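Local coordinates for alcohol dehydrogenase (Escherichia coli, PDB 5VM2), which is of unknown substrate specificity but probably oxidises an alcohol group with NAD or NADP as acceptor, as a zinc-containing member of the alcohol dehydrogenase family, at residues G96-R99 and Y100-E103; V112-M115 and A116-P119; L163-K167 and P168-I172. All coordinates share one frame; numbering follows the deposited sequence. Where two conformers were deposited one is given.

Contact 1 (G96-R99 and Y100-E103); sequences GHCR and YCLE. With ZN (zinc ion), chain D.
The thiolate of C101 is gripped from two directions: its SG binds the zinc ion at 2.4 Å and accepts a hydrogen bond from G96 N, 3.3 Å from SG with an N-H...S angle of 151°. C98 does the same on its side. Its SG sits 2.3 Å from the zinc ion and takes the N-H of C101, 3.4 Å from SG, in an almost straight bond. SG stands between its own backbone N and carbonyl carbon (chi1 74°), which turns it to that N-H; C98 is the N-cap of the short helix 99-102 and this is its capping bond. A backbone bond from L102 N to C98 O, 2.9 Å long, joins the same turn. Beyond the metal, CG of R99 lies squarely over the Y100 ring, 3.6 Å from its centroid, a CH-pi contact, while C98 SG comes to the edge of the same ring. The R99 chain then bends at chi3, and the carboxylate of E103 reaches one face of its guanidinium. NH1 of R99 and OE1 of E103 are 3.4 Å apart, a salt bridge of charges alone, since no N-H points at the oxygen. C95 and C109 complete the four-cysteine site, consistent with the structural zinc lobe of zinc-containing alcohol dehydrogenases. Two N-H donors aimed at the sulfurs would be expected to stabilise their negative charge and so temper the electron density offered to the metal.

Contact 2 (V112-M115 and A116-P119); sequences VDFM and ATQP
This is a tight reverse turn, type II from F114 to T117, through which the chain leaves the short strand 113-114 for the loop beyond. The carbonyl of F114 closes it twice. Its backbone bond from T117 N is weak, 3.3 Å to F114 O with a bent N-H...O angle of 126°. The hydroxyl does better: T117 OG1 donates to F114 O over 2.7 Å, tilted 34° from the carbonyl plane. With OG1 held between the backbone N and carbonyl carbon (chi1 75°), the hydroxyl faces back into the turn and CG2 comes obliquely to the F114 ring, 4.0 Å from CD1. Water 1 ties the same hydroxyl to the strand. It donates to T117 OG1 and to V112 O, at 2.7 and 2.9 Å, and accepts from F114 N at 3.0 Å, so OG1 is both donor and acceptor. The F114 side chain is buried; R292 makes a cation-pi contact with the ring, and H65, a ligand of the magnesium ion, meets it too. Strand 113-114 itself pairs antiparallel with strand 92-93; backbone hydrogen bonds join D113 to V93 and, just past the strand, M115 to P91, while the loop after the turn leads on to strand 128-132.

Contact 3 (L163-K167 and P168-I172); sequences LADVK and PGKKI
K170 reaches back along the loop to D165 with its chain fully extended beyond CG, chi2 to chi4 all within about 13° of 180°. This puts its ammonium nitrogen NZ 2.8 Å from D165 O, to which it donates, tilted 25° from the carbonyl plane. The D165 carboxylate adds a looser salt bridge, OD2 to NZ at 3.5 Å; chi1 of -164° sets its CG anti to the backbone N, and the side chain crosses the lysine at a slant with OD2 nearest NZ. Water 2 takes a third approach, accepting from K170 NZ at 2.6 Å and donating to A164 O at 2.9 Å. NZ reaches A164 O only through this water, at the C-terminal end of helix 145-163, which finishes in a Schellman motif with D165 taking positive phi. From there a type II turn, K167 to K170, leads into strand 171-175 of the parallel sheet of the Rossmann-type domain, which in this family binds the nucleotide and probably does so here. In the turn K170 N bonds to K167 O over 3.3 Å, with G169 at the positive-phi corner. Inward from the turn, V166 and I172 cross at about a right angle: CD1 of I172 lies 3.6 Å from both CG1 and CG2 of V166, nestling against the fork of the valine. F242 of strand 238-243 and C188 of helix 179-190 touch both of these side chains.

How the contacts relate
Following the chain from the N terminus, contact 1 comes first, rounding the loop after strand 92-93 into helix 99-102 at the zinc. Contact 2 follows where strand 113-114, the antiparallel partner of 92-93, turns away; the two are about 7 Å apart at their nearest atoms and lie in the GroES-like part of the sequence. The chain then runs through strands 128-132 and 136-138 and along helix 145-163 to contact 3, which closes the loop into strand 171-175 of the parallel sheet. Contacts 2 and 3 lie on opposite sides of the chain's centre, about 32 Å apart between centres. All three are in series; none nests or crosses.

Contact 1 (G96-R99 and Y100-E103)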
ATOM      1  N   GLY A  96     -11.322 -13.748 -11.946  1.00 37.10           N
ATOM      2  CA  GLY A  96     -12.444 -14.439 -11.345  1.00 38.04           C
ATOM      3  C   GLY A  96     -12.637 -15.889 -11.751  1.00 41.79           C
ATOM      4  O   GLY A  96     -13.525 -16.553 -11.199  1.00 44.09           O
ATOM      5  N   HIS A  97     -11.844 -16.415 -12.688  1.00 40.85           N
ATOM      6  CA  HIS A  97     -12.052 -17.776 -13.166  1.00 43.87           C
ATOM      7  C   HIS A  97     -10.795 -18.637 -13.223  1.00 43.38           C
ATOM      8  O   HIS A  97     -10.915 -19.835 -13.506  1.00 44.89           O
ATOM      9  CB  HIS A  97     -12.699 -17.763 -14.563  1.00 47.65           C
ATOM     10  CG  HIS A  97     -11.878 -17.069 -15.605  1.00 52.47           C
ATOM     11  ND1 HIS A  97     -10.767 -17.645 -16.186  1.00 54.09           N
ATOM     12  CD2 HIS A  97     -12.008 -15.847 -16.175  1.00 52.98           C
ATOM     13  CE1 HIS A  97     -10.247 -16.808 -17.065  1.00 54.15           C
ATOM     14  NE2 HIS A  97     -10.982 -15.709 -17.078  1.00 53.34           N
ATOM     15  N   CYS A  98      -9.610 -18.084 -12.978  1.00 40.81           N
ATOM     16  CA  CYS A  98      -8.403 -18.893 -13.029  1.00 40.50           C
ATOM     17  C   CYS A  98      -8.243 -19.695 -11.737  1.00 41.95           C
ATOM     18  O   CYS A  98      -8.985 -19.518 -10.766  1.00 40.39           O
ATOM     19  CB  CYS A  98      -7.175 -18.016 -13.274  1.00 36.89           C
ATOM     20  SG  CYS A  98      -6.634 -17.039 -11.856  1.00 35.82           S
ATOM     21  N   ARG A  99      -7.250 -20.593 -11.735  1.00 41.18           N
ATOM     22  CA  ARG A  99      -7.018 -21.441 -10.566  1.00 42.80           C
ATOM     23  C   ARG A  99      -6.738 -20.618  -9.313  1.00 38.88           C
ATOM     24  O   ARG A  99      -7.147 -21.009  -8.213  1.00 38.80           O
ATOM     25  CB  ARG A  99      -5.866 -22.418 -10.837  1.00 46.32           C
ATOM     26  CG  ARG A  99      -4.489 -21.901 -10.445  1.00 49.26           C
ATOM     27  CD  ARG A  99      -3.349 -22.715 -11.053  1.00 56.23           C
ATOM     28  NE  ARG A  99      -3.016 -23.926 -10.298  1.00 59.54           N
ATOM     29  CZ  ARG A  99      -2.536 -23.948  -9.055  1.00 60.02           C
ATOM     30  NH1 ARG A  99      -2.332 -22.822  -8.386  1.00 58.57           N
ATOM     31  NH2 ARG A  99      -2.258 -25.107  -8.473  1.00 62.27           N
ATOM     32  N   TYR A 100      -6.071 -19.469  -9.448  1.00 36.08           N
ATOM     33  CA  TYR A 100      -5.731 -18.696  -8.259  1.00 35.99           C
ATOM     34  C   TYR A 100      -6.934 -17.935  -7.722  1.00 34.42           C
ATOM     35  O   TYR A 100      -7.113 -17.847  -6.503  1.00 32.21           O
ATOM     36  CB  TYR A 100      -4.584 -17.736  -8.558  1.00 39.07           C
ATOM     37  CG  TYR A 100      -3.419 -18.427  -9.211  1.00 44.42           C
ATOM     38  CD1 TYR A 100      -2.551 -19.224  -8.471  1.00 44.88           C
ATOM     39  CD2 TYR A 100      -3.206 -18.313 -10.576  1.00 48.30           C
ATOM     40  CE1 TYR A 100      -1.489 -19.870  -9.078  1.00 47.63           C
ATOM     41  CE2 TYR A 100      -2.153 -18.956 -11.187  1.00 51.39           C
ATOM     42  CZ  TYR A 100      -1.298 -19.733 -10.437  1.00 50.85           C
ATOM     43  OH  TYR A 100      -0.249 -20.363 -11.063  1.00 53.53           O
ATOM     44  N   CYS A 101      -7.757 -17.372  -8.612  1.00 33.02           N
ATOM     45  CA  CYS A 101      -8.988 -16.727  -8.170  1.00 34.54           C
ATOM     46  C   CYS A 101      -9.908 -17.729  -7.491  1.00 34.80           C
ATOM     47  O   CYS A 101     -10.451 -17.463  -6.415  1.00 34.87           O
ATOM     48  CB  CYS A 101      -9.699 -16.071  -9.353  1.00 36.61           C
ATOM     49  SG  CYS A 101      -8.875 -14.608  -9.977  1.00 34.88           S
ATOM     50  N   LEU A 102     -10.081 -18.901  -8.106  1.00 31.02           N
ATOM     51  CA  LEU A 102     -10.970 -19.915  -7.557  1.00 33.78           C
ATOM     52  C   LEU A 102     -10.437 -20.533  -6.272  1.00 34.06           C
ATOM     53  O   LEU A 102     -11.214 -21.144  -5.530  1.00 35.52           O
ATOM     54  CB  LEU A 102     -11.211 -21.012  -8.596  1.00 39.11           C
ATOM     55  CG  LEU A 102     -12.094 -20.625  -9.785  1.00 42.61           C
ATOM     56  CD1 LEU A 102     -12.328 -21.819 -10.702  1.00 45.98           C
ATOM     57  CD2 LEU A 102     -13.418 -20.053  -9.305  1.00 43.65           C
ATOM     58  N   GLU A 103      -9.142 -20.395  -5.986  1.00 35.44           N
ATOM     59  CA  GLU A 103      -8.538 -20.985  -4.797  1.00 37.05           C
ATOM     60  C   GLU A 103      -8.408 -20.008  -3.634  1.00 36.24           C
ATOM     61  O   GLU A 103      -7.890 -20.389  -2.581  1.00 35.74           O
ATOM     62  CB  GLU A 103      -7.156 -21.561  -5.132  1.00 40.49           C
ATOM     63  CG  GLU A 103      -7.206 -22.945  -5.752  1.00 47.90           C
ATOM     64  CD  GLU A 103      -5.867 -23.393  -6.326  1.00 52.35           C
ATOM     65  OE1 GLU A 103      -4.844 -22.720  -6.078  1.00 52.37           O
ATOM     66  OE2 GLU A 103      -5.840 -24.429  -7.023  1.00 54.45           O
TER
HETATM   67 ZN    ZN D 402      -7.759 -15.000 -12.083  1.00 34.53          ZN

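Contact 2 (V112-M115 and A116-P119)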
ATOM      1  N   VAL A 112      -4.889 -10.005 -13.536  1.00 36.57           N
ATOM      2  CA  VAL A 112      -5.454  -8.929 -12.731  1.00 36.13           C
ATOM      3  C   VAL A 112      -5.333  -7.615 -13.489  1.00 37.06           C
ATOM      4  O   VAL A 112      -4.329  -7.352 -14.167  1.00 38.97           O
ATOM      5  CB  VAL A 112      -4.772  -8.847 -11.352  1.00 35.72           C
ATOM      6  CG1 VAL A 112      -3.299  -8.477 -11.482  1.00 35.50           C
ATOM      7  CG2 VAL A 112      -5.498  -7.840 -10.462  1.00 35.56           C
ATOM      8  N   ASP A 113      -6.376  -6.803 -13.413  1.00 35.03           N
ATOM      9  CA  ASP A 113      -6.334  -5.462 -13.988  1.00 35.86           C
ATOM     10  C   ASP A 113      -6.159  -4.505 -12.816  1.00 36.27           C
ATOM     11  O   ASP A 113      -7.114  -4.208 -12.094  1.00 36.32           O
ATOM     12  CB  ASP A 113      -7.598  -5.171 -14.787  1.00 36.33           C
ATOM     13  CG  ASP A 113      -7.681  -3.730 -15.263  1.00 40.51           C
ATOM     14  OD1 ASP A 113      -8.730  -3.319 -15.800  1.00 44.03           O
ATOM     15  OD2 ASP A 113      -6.682  -3.004 -15.093  1.00 43.74           O
ATOM     16  N   PHE A 114      -4.924  -4.036 -12.669  1.00 36.11           N
ATOM     17  CA  PHE A 114      -4.536  -3.162 -11.573  1.00 37.49           C
ATOM     18  C   PHE A 114      -4.358  -1.746 -12.101  1.00 38.86           C
ATOM     19  O   PHE A 114      -3.769  -1.546 -13.170  1.00 40.19           O
ATOM     20  CB  PHE A 114      -3.250  -3.655 -10.905  1.00 38.01           C
ATOM     21  CG  PHE A 114      -3.017  -3.067  -9.543  1.00 36.92           C
ATOM     22  CD1 PHE A 114      -2.292  -1.895  -9.396  1.00 37.32           C
ATOM     23  CD2 PHE A 114      -3.539  -3.675  -8.412  1.00 37.51           C
ATOM     24  CE1 PHE A 114      -2.079  -1.347  -8.151  1.00 37.64           C
ATOM     25  CE2 PHE A 114      -3.333  -3.131  -7.159  1.00 36.86           C
ATOM     26  CZ  PHE A 114      -2.602  -1.964  -7.025  1.00 37.08           C
ATOM     27  N   MET A 115      -4.876  -0.772 -11.352  1.00 39.52           N
ATOM     28  CA  MET A 115      -4.838   0.621 -11.774  1.00 44.36           C
ATOM     29  C   MET A 115      -3.420   1.074 -12.089  1.00 45.25           C
ATOM     30  O   MET A 115      -2.458   0.677 -11.426  1.00 45.51           O
ATOM     31  CB  MET A 115      -5.429   1.519 -10.689  1.00 45.37           C
ATOM     32  CG  MET A 115      -6.918   1.363 -10.499  1.00 49.11           C
ATOM     33  SD  MET A 115      -7.654   2.955 -10.105  1.00 53.81           S
ATOM     34  CE  MET A 115      -8.079   3.534 -11.745  1.00 55.69           C
ATOM     35  N   ALA A 116      -3.304   1.910 -13.123  1.00 47.79           N
ATOM     36  CA  ALA A 116      -2.058   2.586 -13.477  1.00 51.84           C
ATOM     37  C   ALA A 116      -0.957   1.611 -13.874  1.00 57.66           C
ATOM     38  O   ALA A 116       0.228   1.907 -13.696  1.00 56.39           O
ATOM     39  CB  ALA A 116      -1.573   3.488 -12.337  1.00 49.66           C
ATOM     40  N   THR A 117      -1.393   0.457 -14.399  1.00 64.24           N
ATOM     41  CA  THR A 117      -0.511  -0.619 -14.900  1.00 70.61           C
ATOM     42  C   THR A 117      -0.716  -1.138 -16.301  1.00 80.25           C
ATOM     43  O   THR A 117      -1.581  -0.722 -17.020  1.00 79.63           O
ATOM     44  CB  THR A 117      -0.294  -1.839 -14.001  1.00 67.24           C
ATOM     45  OG1 THR A 117      -1.464  -2.644 -14.028  1.00 66.90           O
ATOM     46  CG2 THR A 117       0.062  -1.442 -12.652  1.00 64.00           C
ATOM     47  N   GLN A 118      -0.009  -2.220 -16.547  1.00 92.81           N
ATOM     48  CA  GLN A 118       0.298  -2.825 -17.857  1.00 98.36           C
ATOM     49  C   GLN A 118      -0.625  -2.771 -19.098  1.00101.59           C
ATOM     50  O   GLN A 118      -0.133  -2.484 -20.190  1.00108.30           O
ATOM     51  CB  GLN A 118       0.734  -4.283 -17.647  1.00101.86           C
ATOM     52  CG  GLN A 118       0.918  -5.068 -18.935  1.00107.81           C
ATOM     53  CD  GLN A 118      -0.307  -5.884 -19.301  1.00110.11           C
ATOM     54  OE1 GLN A 118      -1.055  -6.328 -18.428  1.00109.85           O
ATOM     55  NE2 GLN A 118      -0.519  -6.083 -20.597  1.00111.97           N
ATOM     56  N   PRO A 119      -1.847  -3.320 -18.959  1.00 92.50           N
ATOM     57  CA  PRO A 119      -2.537  -3.246 -20.257  1.00 89.41           C
ATOM     58  C   PRO A 119      -3.163  -1.887 -20.533  1.00 83.69           C
ATOM     59  O   PRO A 119      -3.172  -1.412 -21.674  1.00 85.09           O
ATOM     60  CB  PRO A 119      -3.610  -4.340 -20.152  1.00 90.88           C
ATOM     61  CG  PRO A 119      -3.613  -4.791 -18.701  1.00 89.95           C
ATOM     62  CD  PRO A 119      -2.741  -3.861 -17.922  1.00 89.39           C
TER
HETATM   63  O   HOH W   1      -2.682  -5.026 -14.469  1.00 51.49           O

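Contact 3 (L163-K167 and P168-I172)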
ATOM      1  N   LEU A 163      -1.346 -13.008   6.611  1.00 30.11           N
ATOM      2  CA  LEU A 163      -0.561 -14.086   6.016  1.00 30.20           C
ATOM      3  C   LEU A 163       0.433 -14.654   7.017  1.00 27.78           C
ATOM      4  O   LEU A 163       0.663 -15.866   7.055  1.00 30.00           O
ATOM      5  CB  LEU A 163       0.181 -13.578   4.779  1.00 32.42           C
ATOM      6  CG  LEU A 163      -0.453 -13.794   3.407  1.00 35.76           C
ATOM      7  CD1 LEU A 163       0.596 -13.637   2.326  1.00 37.78           C
ATOM      8  CD2 LEU A 163      -1.104 -15.162   3.333  1.00 36.33           C
ATOM      9  N   ALA A 164       1.021 -13.791   7.840  1.00 27.02           N
ATOM     10  CA  ALA A 164       2.026 -14.211   8.805  1.00 29.95           C
ATOM     11  C   ALA A 164       1.427 -14.884  10.032  1.00 30.15           C
ATOM     12  O   ALA A 164       2.187 -15.420  10.846  1.00 31.85           O
ATOM     13  CB  ALA A 164       2.869 -13.009   9.241  1.00 27.03           C
ATOM     14  N   ASP A 165       0.101 -14.882  10.172  1.00 31.07           N
ATOM     15  CA  ASP A 165      -0.578 -15.433  11.349  1.00 32.97           C
ATOM     16  C   ASP A 165      -0.098 -14.749  12.631  1.00 32.16           C
ATOM     17  O   ASP A 165       0.239 -15.398  13.623  1.00 32.50           O
ATOM     18  CB  ASP A 165      -0.391 -16.952  11.427  1.00 36.54           C
ATOM     19  CG  ASP A 165      -1.361 -17.612  12.385  1.00 39.57           C
ATOM     20  OD1 ASP A 165      -2.449 -17.045  12.612  1.00 40.64           O
ATOM     21  OD2 ASP A 165      -1.035 -18.701  12.906  1.00 40.95           O
ATOM     22  N   VAL A 166      -0.057 -13.413  12.597  1.00 30.98           N
ATOM     23  CA  VAL A 166       0.273 -12.651  13.792  1.00 28.36           C
ATOM     24  C   VAL A 166      -0.745 -12.957  14.882  1.00 30.51           C
ATOM     25  O   VAL A 166      -1.957 -13.024  14.633  1.00 31.64           O
ATOM     26  CB  VAL A 166       0.323 -11.147  13.473  1.00 26.19           C
ATOM     27  CG1 VAL A 166       0.442 -10.327  14.763  1.00 26.96           C
ATOM     28  CG2 VAL A 166       1.482 -10.848  12.538  1.00 24.72           C
ATOM     29  N   LYS A 167      -0.249 -13.148  16.099  1.00 28.80           N
ATOM     30  CA  LYS A 167      -1.077 -13.533  17.231  0.56 31.30           C
ATOM     31  C   LYS A 167      -0.411 -13.019  18.498  1.00 31.48           C
ATOM     32  O   LYS A 167       0.790 -12.730  18.496  1.00 30.74           O
ATOM     33  CB  LYS A 167      -1.253 -15.058  17.303  0.56 33.42           C
ATOM     34  CG  LYS A 167      -2.254 -15.638  16.311  0.56 34.57           C
ATOM     35  CD  LYS A 167      -3.665 -15.637  16.872  0.56 36.41           C
ATOM     36  CE  LYS A 167      -4.690 -16.009  15.810  0.56 38.34           C
ATOM     37  NZ  LYS A 167      -4.951 -14.886  14.871  0.56 38.43           N
ATOM     38  N   PRO A 168      -1.167 -12.887  19.591  1.00 29.72           N
ATOM     39  CA  PRO A 168      -0.519 -12.620  20.882  1.00 31.37           C
ATOM     40  C   PRO A 168       0.512 -13.704  21.159  1.00 32.38           C
ATOM     41  O   PRO A 168       0.335 -14.862  20.774  1.00 29.33           O
ATOM     42  CB  PRO A 168      -1.677 -12.670  21.886  1.00 33.11           C
ATOM     43  CG  PRO A 168      -2.910 -12.457  21.084  1.00 33.76           C
ATOM     44  CD  PRO A 168      -2.635 -12.974  19.708  1.00 31.46           C
ATOM     45  N   GLY A 169       1.615 -13.314  21.794  1.00 30.79           N
ATOM     46  CA  GLY A 169       2.683 -14.236  22.104  1.00 32.60           C
ATOM     47  C   GLY A 169       3.727 -14.392  21.019  1.00 35.54           C
ATOM     48  O   GLY A 169       4.697 -15.140  21.218  1.00 38.85           O
ATOM     49  N   LYS A 170       3.562 -13.726  19.881  1.00 32.58           N
ATOM     50  CA  LYS A 170       4.555 -13.739  18.815  1.00 32.20           C
ATOM     51  C   LYS A 170       5.321 -12.424  18.845  1.00 32.45           C
ATOM     52  O   LYS A 170       4.723 -11.348  18.725  1.00 33.37           O
ATOM     53  CB  LYS A 170       3.896 -13.963  17.456  1.00 31.47           C
ATOM     54  CG  LYS A 170       3.245 -15.333  17.361  1.00 35.34           C
ATOM     55  CD  LYS A 170       2.814 -15.688  15.954  1.00 34.81           C
ATOM     56  CE  LYS A 170       2.479 -17.178  15.871  1.00 33.95           C
ATOM     57  NZ  LYS A 170       1.780 -17.540  14.606  1.00 31.80           N
ATOM     58  N   LYS A 171       6.634 -12.510  19.036  1.00 31.46           N
ATOM     59  CA  LYS A 171       7.474 -11.322  19.036  1.00 32.46           C
ATOM     60  C   LYS A 171       7.778 -10.943  17.597  1.00 28.89           C
ATOM     61  O   LYS A 171       8.158 -11.800  16.795  1.00 26.81           O
ATOM     62  CB  LYS A 171       8.770 -11.565  19.805  1.00 35.88           C
ATOM     63  CG  LYS A 171       8.566 -11.855  21.273  1.00 40.93           C
ATOM     64  CD  LYS A 171       9.888 -11.829  22.022  1.00 46.03           C
ATOM     65  CE  LYS A 171      10.482 -10.433  22.034  1.00 48.80           C
ATOM     66  NZ  LYS A 171       9.747  -9.511  22.946  1.00 50.48           N
ATOM     67  N   ILE A 172       7.627  -9.661  17.275  1.00 28.04           N
ATOM     68  CA  ILE A 172       7.649  -9.200  15.893  1.00 28.04           C
ATOM     69  C   ILE A 172       8.713  -8.122  15.729  1.00 28.77           C
ATOM     70  O   ILE A 172       8.866  -7.241  16.584  1.00 24.52           O
ATOM     71  CB  ILE A 172       6.256  -8.689  15.472  1.00 30.43           C
ATOM     72  CG1 ILE A 172       5.264  -9.859  15.489  1.00 33.33           C
ATOM     73  CG2 ILE A 172       6.292  -8.041  14.090  1.00 28.72           C
ATOM     74  CD1 ILE A 172       3.937  -9.543  14.888  1.00 37.68           C
TER
HETATM   75  O   HOH W   2       3.468 -17.145  12.719  1.00 35.66           O